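Inositol 2-dehydrogenase/D-chiro-inositol 3-dehydrogenase (Lactobacillus casei, PDB 4MIE) oxidises myo-inositol and D-chiro-inositol with NAD(+), giving 2-keto-myo-inositol and 1-keto-D-chiro-inositol respectively. Local coordinates at residues G23-A28 with M284-R289; E108-T113 with I182-I187; V162-H167 with E253-T258. All coordinates share one frame; numbering follows the deposited sequence.

Interaction 1 (G23-A28 with M284-R289)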
loop_
_atom_site.group_PDB
_atom_site.type_symbol
_atom_site.label_atom_id
_atom_site.label_comp_id
_atom_site.label_asym_id
_atom_site.label_seq_id
_atom_site.Cartn_x
_atom_site.Cartn_y
_atom_site.Cartn_z
ATOM N N GLY D 23 31.412 -14.193 -11.452
ATOM C CA GLY D 23 30.443 -14.616 -10.480
ATOM C C GLY D 23 29.075 -14.118 -10.886
ATOM O O GLY D 23 28.860 -13.805 -12.035
ATOM N N ALA D 24 28.155 -14.045 -9.936
ATOM C CA ALA D 24 26.804 -13.595 -10.215
ATOM C C ALA D 24 26.764 -12.199 -10.865
ATOM O O ALA D 24 26.074 -11.975 -11.832
ATOM C CB ALA D 24 25.948 -13.643 -8.960
ATOM N N MET D 25 27.550 -11.286 -10.327
ATOM C CA MET D 25 27.556 -9.913 -10.791
ATOM C C MET D 25 28.193 -9.809 -12.167
ATOM O O MET D 25 27.656 -9.176 -13.047
ATOM C CB MET D 25 28.291 -9.031 -9.808
ATOM C CG MET D 25 28.149 -7.551 -10.061
ATOM S SD MET D 25 26.535 -6.833 -9.731
ATOM C CE MET D 25 25.857 -6.707 -11.358
ATOM N N GLY D 26 29.342 -10.446 -12.326
ATOM C CA GLY D 26 30.025 -10.505 -13.595
ATOM C C GLY D 26 29.162 -11.089 -14.689
ATOM O O GLY D 26 29.076 -10.554 -15.766
ATOM N N ARG D 27 28.512 -12.200 -14.378
ATOM C CA ARG D 27 27.541 -12.805 -15.265
ATOM C C ARG D 27 26.433 -11.826 -15.670
ATOM O O ARG D 27 26.075 -11.731 -16.826
ATOM C CB ARG D 27 26.969 -14.080 -14.651
ATOM C CG ARG D 27 27.923 -15.254 -14.678
ATOM C CD ARG D 27 27.387 -16.447 -13.947
ATOM N NE ARG D 27 26.184 -16.958 -14.557
ATOM C CZ ARG D 27 26.169 -17.833 -15.540
ATOM N NH1 ARG D 27 27.293 -18.305 -16.032
ATOM N NH2 ARG D 27 25.022 -18.219 -16.035
ATOM N N ALA D 28 25.916 -11.094 -14.702
ATOM C CA ALA D 28 24.889 -10.107 -14.959
ATOM C C ALA D 28 25.330 -8.989 -15.936
ATOM O O ALA D 28 24.590 -8.606 -16.805
ATOM C CB ALA D 28 24.380 -9.528 -13.656
ATOM N N MET D 284 14.410 -11.098 -3.968
ATOM C CA MET D 284 15.448 -11.772 -3.209
ATOM C C MET D 284 16.874 -11.421 -3.609
ATOM O O MET D 284 17.799 -11.733 -2.895
ATOM C CB MET D 284 15.271 -13.288 -3.245
ATOM C CG MET D 284 13.970 -13.771 -2.708
ATOM S SD MET D 284 13.733 -13.378 -0.991
ATOM C CE MET D 284 15.136 -14.178 -0.339
ATOM N N SER D 285 17.031 -10.770 -4.752
ATOM C CA SER D 285 18.349 -10.489 -5.296
ATOM C C SER D 285 18.615 -9.028 -5.611
ATOM O O SER D 285 17.860 -8.402 -6.317
ATOM C CB SER D 285 18.570 -11.297 -6.563
ATOM O OG SER D 285 19.661 -10.813 -7.298
ATOM N N TRP D 286 19.735 -8.526 -5.111
ATOM C CA TRP D 286 20.169 -7.182 -5.422
ATOM C C TRP D 286 20.430 -6.980 -6.904
ATOM O O TRP D 286 20.178 -5.932 -7.437
ATOM C CB TRP D 286 21.383 -6.764 -4.600
ATOM C CG TRP D 286 22.448 -7.765 -4.457
ATOM C CD1 TRP D 286 22.497 -8.776 -3.566
ATOM C CD2 TRP D 286 23.658 -7.826 -5.187
ATOM N NE1 TRP D 286 23.642 -9.484 -3.711
ATOM C CE2 TRP D 286 24.379 -8.915 -4.701
ATOM C CE3 TRP D 286 24.201 -7.068 -6.212
ATOM C CZ2 TRP D 286 25.603 -9.264 -5.206
ATOM C CZ3 TRP D 286 25.397 -7.413 -6.703
ATOM C CH2 TRP D 286 26.094 -8.493 -6.209
ATOM N N ILE D 287 20.917 -8.016 -7.561
ATOM C CA ILE D 287 21.094 -7.990 -8.996
ATOM C C ILE D 287 19.797 -7.673 -9.734
ATOM O O ILE D 287 19.781 -6.839 -10.599
ATOM C CB ILE D 287 21.755 -9.289 -9.496
ATOM C CG1 ILE D 287 23.163 -9.392 -8.911
ATOM C CG2 ILE D 287 21.728 -9.364 -11.022
ATOM C CD1 ILE D 287 23.907 -10.604 -9.267
ATOM N N ASN D 288 18.708 -8.325 -9.357
ATOM C CA ASN D 288 17.417 -8.074 -9.987
ATOM C C ASN D 288 16.823 -6.721 -9.615
ATOM O O ASN D 288 16.255 -6.040 -10.438
ATOM C CB ASN D 288 16.414 -9.175 -9.661
ATOM C CG ASN D 288 16.788 -10.510 -10.252
ATOM O OD1 ASN D 288 17.495 -10.591 -11.247
ATOM N ND2 ASN D 288 16.316 -11.576 -9.633
ATOM N N ARG D 289 16.962 -6.359 -8.353
ATOM C CA ARG D 289 16.403 -5.129 -7.830
ATOM C C ARG D 289 16.937 -3.881 -8.543
ATOM O O ARG D 289 16.197 -2.971 -8.823
ATOM C CB ARG D 289 16.689 -5.048 -6.337
ATOM C CG ARG D 289 16.515 -3.690 -5.697
ATOM C CD ARG D 289 15.152 -3.153 -5.839
ATOM N NE ARG D 289 14.998 -1.869 -5.201
ATOM C CZ ARG D 289 15.191 -0.699 -5.781
ATOM N NH1 ARG D 289 15.565 -0.604 -7.027
ATOM N NH2 ARG D 289 14.993 0.393 -5.089
#

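Interaction 2 (E108-T113 with I182-I187)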
loop_
_atom_site.group_PDB
_atom_site.type_symbol
_atom_site.label_atom_id
_atom_site.label_comp_id
_atom_site.label_asym_id
_atom_site.label_seq_id
_atom_site.Cartn_x
_atom_site.Cartn_y
_atom_site.Cartn_z
ATOM N N GLU D 108 33.461 -2.487 -10.174
ATOM C CA GLU D 108 32.434 -2.557 -9.170
ATOM C C GLU D 108 32.978 -2.027 -7.846
ATOM O O GLU D 108 34.170 -2.019 -7.613
ATOM C CB GLU D 108 31.924 -3.979 -8.994
ATOM C CG GLU D 108 30.780 -4.335 -9.868
ATOM C CD GLU D 108 29.551 -3.489 -9.627
ATOM O OE1 GLU D 108 29.397 -2.966 -8.525
ATOM O OE2 GLU D 108 28.761 -3.348 -10.557
ATOM N N LYS D 109 32.076 -1.581 -6.993
ATOM C CA LYS D 109 32.435 -1.230 -5.640
ATOM C C LYS D 109 32.968 -2.451 -4.891
ATOM O O LYS D 109 32.669 -3.569 -5.248
ATOM C CB LYS D 109 31.246 -0.600 -4.902
ATOM C CG LYS D 109 29.884 -1.083 -5.313
ATOM C CD LYS D 109 29.678 -2.551 -5.019
ATOM C CE LYS D 109 30.052 -2.927 -3.607
ATOM N NZ LYS D 109 29.877 -4.380 -3.367
ATOM N N PRO D 110 33.799 -2.223 -3.873
ATOM C CA PRO D 110 34.430 -0.960 -3.537
ATOM C C PRO D 110 35.603 -0.698 -4.457
ATOM O O PRO D 110 36.002 -1.580 -5.174
ATOM C CB PRO D 110 34.955 -1.226 -2.145
ATOM C CG PRO D 110 35.224 -2.617 -2.127
ATOM C CD PRO D 110 34.132 -3.239 -2.872
ATOM N N LEU D 111 36.128 0.509 -4.432
ATOM C CA LEU D 111 37.320 0.814 -5.187
ATOM C C LEU D 111 38.480 0.001 -4.655
ATOM O O LEU D 111 39.269 -0.523 -5.404
ATOM C CB LEU D 111 37.641 2.300 -5.136
ATOM C CG LEU D 111 38.955 2.733 -5.786
ATOM C CD1 LEU D 111 38.933 2.374 -7.224
ATOM C CD2 LEU D 111 39.213 4.222 -5.633
ATOM N N ALA D 112 38.553 -0.082 -3.344
ATOM C CA ALA D 112 39.491 -0.922 -2.640
ATOM C C ALA D 112 38.889 -1.259 -1.286
ATOM O O ALA D 112 37.891 -0.696 -0.906
ATOM C CB ALA D 112 40.782 -0.220 -2.474
ATOM N N THR D 113 39.496 -2.190 -0.575
ATOM C CA THR D 113 39.033 -2.541 0.761
ATOM C C THR D 113 39.768 -1.827 1.884
ATOM O O THR D 113 39.496 -2.036 3.048
ATOM C CB THR D 113 39.049 -4.026 0.999
ATOM O OG1 THR D 113 40.344 -4.543 0.716
ATOM C CG2 THR D 113 38.007 -4.683 0.128
ATOM N N ILE D 182 30.855 -3.254 5.785
ATOM C CA ILE D 182 31.166 -1.913 5.377
ATOM C C ILE D 182 31.515 -1.816 3.893
ATOM O O ILE D 182 30.881 -1.098 3.151
ATOM C CB ILE D 182 32.326 -1.343 6.207
ATOM C CG1 ILE D 182 32.136 -1.647 7.694
ATOM C CG2 ILE D 182 32.474 0.136 5.934
ATOM C CD1 ILE D 182 30.888 -1.135 8.255
ATOM N N THR D 183 32.530 -2.559 3.490
ATOM C CA THR D 183 33.113 -2.421 2.173
ATOM C C THR D 183 32.286 -2.986 1.025
ATOM O O THR D 183 32.401 -2.528 -0.084
ATOM C CB THR D 183 34.537 -3.010 2.098
ATOM O OG1 THR D 183 34.488 -4.418 2.305
ATOM C CG2 THR D 183 35.421 -2.373 3.131
ATOM N N ASP D 184 31.465 -3.979 1.304
ATOM C CA ASP D 184 30.612 -4.559 0.281
ATOM C C ASP D 184 29.197 -3.993 0.345
ATOM O O ASP D 184 28.554 -3.817 -0.666
ATOM C CB ASP D 184 30.564 -6.087 0.416
ATOM C CG ASP D 184 31.156 -6.812 -0.770
ATOM O OD1 ASP D 184 32.067 -6.295 -1.412
ATOM O OD2 ASP D 184 30.702 -7.914 -1.051
ATOM N N THR D 185 28.733 -3.697 1.543
ATOM C CA THR D 185 27.338 -3.388 1.751
ATOM C C THR D 185 27.053 -1.921 2.063
ATOM O O THR D 185 26.423 -1.261 1.276
ATOM C CB THR D 185 26.706 -4.332 2.804
ATOM O OG1 THR D 185 26.791 -5.680 2.353
ATOM C CG2 THR D 185 25.287 -3.992 3.024
ATOM N N LEU D 186 27.550 -1.424 3.186
ATOM C CA LEU D 186 27.340 -0.032 3.590
ATOM C C LEU D 186 27.983 0.983 2.646
ATOM O O LEU D 186 27.558 2.110 2.574
ATOM C CB LEU D 186 27.823 0.209 5.025
ATOM C CG LEU D 186 27.505 1.546 5.693
ATOM C CD1 LEU D 186 26.047 1.707 5.881
ATOM C CD2 LEU D 186 28.228 1.716 7.003
ATOM N N ILE D 187 29.007 0.541 1.928
ATOM C CA ILE D 187 29.645 1.346 0.903
ATOM C C ILE D 187 28.650 2.062 -0.002
ATOM O O ILE D 187 28.870 3.184 -0.390
ATOM C CB ILE D 187 30.667 0.524 0.070
ATOM C CG1 ILE D 187 31.703 1.439 -0.567
ATOM C CG2 ILE D 187 30.023 -0.290 -0.958
ATOM C CD1 ILE D 187 32.672 1.989 0.404
HETATM O O HOH W 1 32.116 -6.266 -4.240
#

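Interaction 3 (V162-H167 with E253-T258). With GOL (glycerol), chain R; GOL (glycerol), chain K.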
loop_
_atom_site.group_PDB
_atom_site.type_symbol
_atom_site.label_atom_id
_atom_site.label_comp_id
_atom_site.label_asym_id
_atom_site.label_seq_id
_atom_site.Cartn_x
_atom_site.Cartn_y
_atom_site.Cartn_z
ATOM N N VAL D 162 17.239 14.632 9.129
ATOM C CA VAL D 162 17.593 13.261 9.446
ATOM C C VAL D 162 17.296 12.398 8.220
ATOM O O VAL D 162 16.328 12.615 7.518
ATOM C CB VAL D 162 16.790 12.714 10.651
ATOM C CG1 VAL D 162 17.125 11.268 10.944
ATOM C CG2 VAL D 162 16.993 13.560 11.882
ATOM N N VAL D 163 18.165 11.449 7.956
ATOM C CA VAL D 163 17.903 10.431 6.973
ATOM C C VAL D 163 17.884 9.088 7.684
ATOM O O VAL D 163 18.735 8.801 8.486
ATOM C CB VAL D 163 18.952 10.411 5.852
ATOM C CG1 VAL D 163 18.674 9.287 4.863
ATOM C CG2 VAL D 163 19.019 11.751 5.155
ATOM N N ARG D 164 16.874 8.296 7.403
ATOM C CA ARG D 164 16.828 6.939 7.885
ATOM C C ARG D 164 16.776 5.961 6.719
ATOM O O ARG D 164 15.997 6.108 5.801
ATOM C CB ARG D 164 15.660 6.739 8.814
ATOM C CG ARG D 164 15.645 7.696 9.952
ATOM C CD ARG D 164 14.524 7.403 10.854
ATOM N NE ARG D 164 14.990 7.036 12.167
ATOM C CZ ARG D 164 14.210 6.613 13.144
ATOM N NH1 ARG D 164 12.917 6.499 12.950
ATOM N NH2 ARG D 164 14.730 6.307 14.298
ATOM N N ALA D 165 17.649 4.980 6.762
ATOM C CA ALA D 165 17.781 4.050 5.673
ATOM C C ALA D 165 17.992 2.626 6.164
ATOM O O ALA D 165 18.471 2.412 7.259
ATOM C CB ALA D 165 18.905 4.458 4.783
ATOM N N SER D 166 17.636 1.674 5.317
ATOM C CA SER D 166 17.909 0.276 5.566
ATOM C C SER D 166 18.556 -0.383 4.336
ATOM O O SER D 166 18.125 -0.164 3.233
ATOM C CB SER D 166 16.632 -0.482 5.990
ATOM O OG SER D 166 15.980 0.115 7.082
ATOM N N HIS D 167 19.589 -1.169 4.562
ATOM C CA HIS D 167 20.183 -2.037 3.554
ATOM C C HIS D 167 20.035 -3.502 4.023
ATOM O O HIS D 167 20.771 -3.982 4.859
ATOM C CB HIS D 167 21.636 -1.641 3.297
ATOM C CG HIS D 167 22.223 -2.202 2.041
ATOM N ND1 HIS D 167 23.360 -1.693 1.465
ATOM C CD2 HIS D 167 21.846 -3.240 1.262
ATOM C CE1 HIS D 167 23.652 -2.391 0.387
ATOM N NE2 HIS D 167 22.748 -3.332 0.241
ATOM N N GLU D 253 14.420 7.099 3.766
ATOM C CA GLU D 253 13.496 8.080 4.288
ATOM C C GLU D 253 14.239 9.364 4.659
ATOM O O GLU D 253 15.201 9.321 5.381
ATOM C CB GLU D 253 12.761 7.521 5.495
ATOM C CG GLU D 253 11.837 8.487 6.164
ATOM C CD GLU D 253 11.212 7.940 7.434
ATOM O OE1 GLU D 253 11.780 7.054 8.046
ATOM O OE2 GLU D 253 10.144 8.401 7.816
ATOM N N VAL D 254 13.775 10.491 4.146
ATOM C CA VAL D 254 14.374 11.778 4.445
ATOM C C VAL D 254 13.397 12.633 5.223
ATOM O O VAL D 254 12.322 12.956 4.752
ATOM C CB VAL D 254 14.854 12.535 3.178
ATOM C CG1 VAL D 254 15.382 13.888 3.531
ATOM C CG2 VAL D 254 15.884 11.728 2.434
ATOM N N ILE D 255 13.804 12.966 6.435
ATOM C CA ILE D 255 13.026 13.808 7.310
ATOM C C ILE D 255 13.425 15.280 7.169
ATOM O O ILE D 255 14.545 15.656 7.471
ATOM C CB ILE D 255 13.070 13.329 8.759
ATOM C CG1 ILE D 255 12.385 11.971 8.891
ATOM C CG2 ILE D 255 12.368 14.311 9.673
ATOM C CD1 ILE D 255 13.294 10.897 8.974
ATOM N N GLY D 256 12.482 16.076 6.690
ATOM C CA GLY D 256 12.670 17.490 6.440
ATOM C C GLY D 256 11.956 18.385 7.424
ATOM O O GLY D 256 11.182 17.919 8.217
ATOM N N GLU D 257 12.230 19.678 7.361
ATOM C CA GLU D 257 11.662 20.635 8.298
ATOM C C GLU D 257 10.150 20.734 8.191
ATOM O O GLU D 257 9.473 20.878 9.181
ATOM C CB GLU D 257 12.277 22.018 8.098
ATOM C CG GLU D 257 13.711 22.154 8.536
ATOM C CD GLU D 257 14.363 23.409 8.000
ATOM O OE1 GLU D 257 14.072 23.799 6.869
ATOM O OE2 GLU D 257 15.162 23.996 8.727
ATOM N N THR D 258 9.639 20.655 6.974
ATOM C CA THR D 258 8.222 20.812 6.722
ATOM C C THR D 258 7.540 19.566 6.132
ATOM O O THR D 258 6.363 19.585 5.866
ATOM C CB THR D 258 7.948 21.958 5.755
ATOM O OG1 THR D 258 8.461 21.613 4.476
ATOM C CG2 THR D 258 8.558 23.258 6.247
HETATM C C1 GOL R . 13.237 4.148 6.603
HETATM O O1 GOL R . 12.042 4.504 7.239
HETATM C C2 GOL R . 13.789 2.796 7.048
HETATM O O2 GOL R . 15.179 2.833 6.905
HETATM C C3 GOL R . 13.430 2.411 8.478
HETATM O O3 GOL R . 14.151 1.301 8.900
HETATM C C1 GOL K . 9.988 3.214 11.451
HETATM O O1 GOL K . 9.994 2.573 10.221
HETATM C C2 GOL K . 10.021 4.724 11.303
HETATM O O2 GOL K . 10.069 5.253 12.587
HETATM C C3 GOL K . 11.290 5.158 10.583
HETATM O O3 GOL K . 11.396 6.546 10.557
#

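Interaction 1 (G23-A28 with M284-R289)
Trp-286, which starts a short helix just after its N-cap Ser-285, turns the outer edge of its six-membered ring to Met-25. The sulfur SD sits near the ring plane, 3.3 Å from Trp-286 CZ3; the line from the ring centroid to SD lies 75° off the normal, a Met-aromatic contact made at the edge. With CG anti to the backbone N (chi1 -170°) and bends further out, the Met-25 chain brings its sulfur round to the indole. Tyr-294 of helix 291-306 touches both side chains. Ile-287 comes next, between the two backbones and pointing toward helix 24-35. Its CD1 lies 3.7 Å from Ala-24 CB and 3.6 Å from Ala-24 O, while its other branch, CG2, reaches Ala-28 CB at 3.7 Å. The isoleucine thus straddles two alanines one helical turn apart. Ile-287, from the C-terminal domain, packs here on the first turn of the helix at a glycine-rich stretch whose Gly-23 and Gly-26 are consistent with a Rossmann-type GxGxxG motif. Ile-287 CG1 also lies 3.6 Å above one face of the Trp-286 ring, toward its rim. Beyond, Asn-288 N gives a weak capping bond of 3.4 Å to Ser-285 OG, and Arg-289 makes a salt bridge with Asp-142.

Interaction 2 (E108-T113 with I182-I187)
Lys-109 and Pro-110, joined by a cis peptide, meet helix 180-197 at Thr-183, Asp-184 and Ile-187. They belong to the Glu-Lys-Pro sequence at the end of strand 104-108 of the Rossmann domain, a hallmark of the Gfo/Idh/MocA family, and the helix belongs to the C-terminal domain. The tight part is the proline ring set against Thr-183 O, with Pro-110 CD only 3.4 Å from that oxygen and CB and CG scarcely farther. Thr-183 O is buried with no polar partner in the model: in the wider pi-type turn here, Ile-187 N goes back to Ile-182 O at 2.8 Å instead. Ile-187 CG2 crosses the lysine chain at an angle, 3.7 Å from Lys-109 CE. Thr-113 and Thr-183 meet more loosely, nowhere closer than 4.1 Å between Thr-113 O and Thr-183 CG2. The wetter side is at Asp-184, whose carboxylate forms a long salt bridge, 3.5 Å from OD1 to Lys-109 NZ. A water ties Asp-184 OD1, Lys-109 NZ and Lys-109 O together. Bent at chi2 and chi3, the lysine chain curls so that NZ also donates to Asp-184 O at 3.1 Å, in the carbonyl plane and on a lone pair, the C=O...N angle being 119°.

Interaction 3 (V162-H167 with E253-T258)
Strands 162-167 and 253-256 run antiparallel, their axes 4.7 Å apart at closest and 165° between directions, with Val-162 facing Ile-255 and Arg-164 facing Glu-253 as hydrogen-bonded pairs and Val-163 facing Val-254 as the non-hydrogen-bonded pair between them. Ile-255 N donates to Val-162 O at 2.8 Å, while the return bond from Val-162 N to Ile-255 O is weak at 3.3 Å. Val-163 and Val-254 lie side by side with their CG2 atoms 4.2 Å apart, on the face where Met-193 of helix 180-197 covers Val-163. This is the mixed sheet of the C-terminal domain, helices on one face and a subunit interface on the other. Arg-164, Glu-253 and Ile-255 point to that second face, where Arg-164 CG brushes Ile-255 CD1. Arg-164 and Glu-253 run alongside each other, guanidinium and carboxylate planes 41° apart, yet NH1 and OE1 stay 5.1 Å apart, and a glycerol bridges them: its O3 accepts from Arg-164 NH1 at 2.8 Å, at the guanidinium edge, and donates to Glu-253 OE1 at 2.6 Å. With CG anti to the backbone N (chi1 176°) and the chain extended beyond, Glu-253 also carries OE1 to O1 of a second glycerol, which donates at 2.7 Å. Arg-164 also bonds Ala-165 O and Gln-237 O of the third subunit, so an alanine here would probably leave those carbonyls without this donor and glycerol O3 with no guanidinium N-H from this strand. Glu-253 OE2 makes a salt bridge to Lys-251 of the third subunit.

Interactions 1 and 2 both join the Rossmann domain to the C-terminal domain, and interaction 3 lies within the latter. The first two have centres 16 Å apart and touch where Met-25 CG meets Glu-108 CG at 4.2 Å. A bound glycerol lies about 3 Å from the Trp-286 side chain, and one lies about 4 Å from that of Lys-109; glycerol here probably comes from the crystallisation liquor, but such molecules often mark pockets, possibly an interdomain cleft. Interaction 3 is 23 Å from interaction 2, centre to centre, but strand 160-168 reaches the same helix: His-167 ND1 lies 3.1 Å from Thr-185 O. Interactions 1 and 3 do not touch, and the glycerols of interaction 3 sit at a subunit interface.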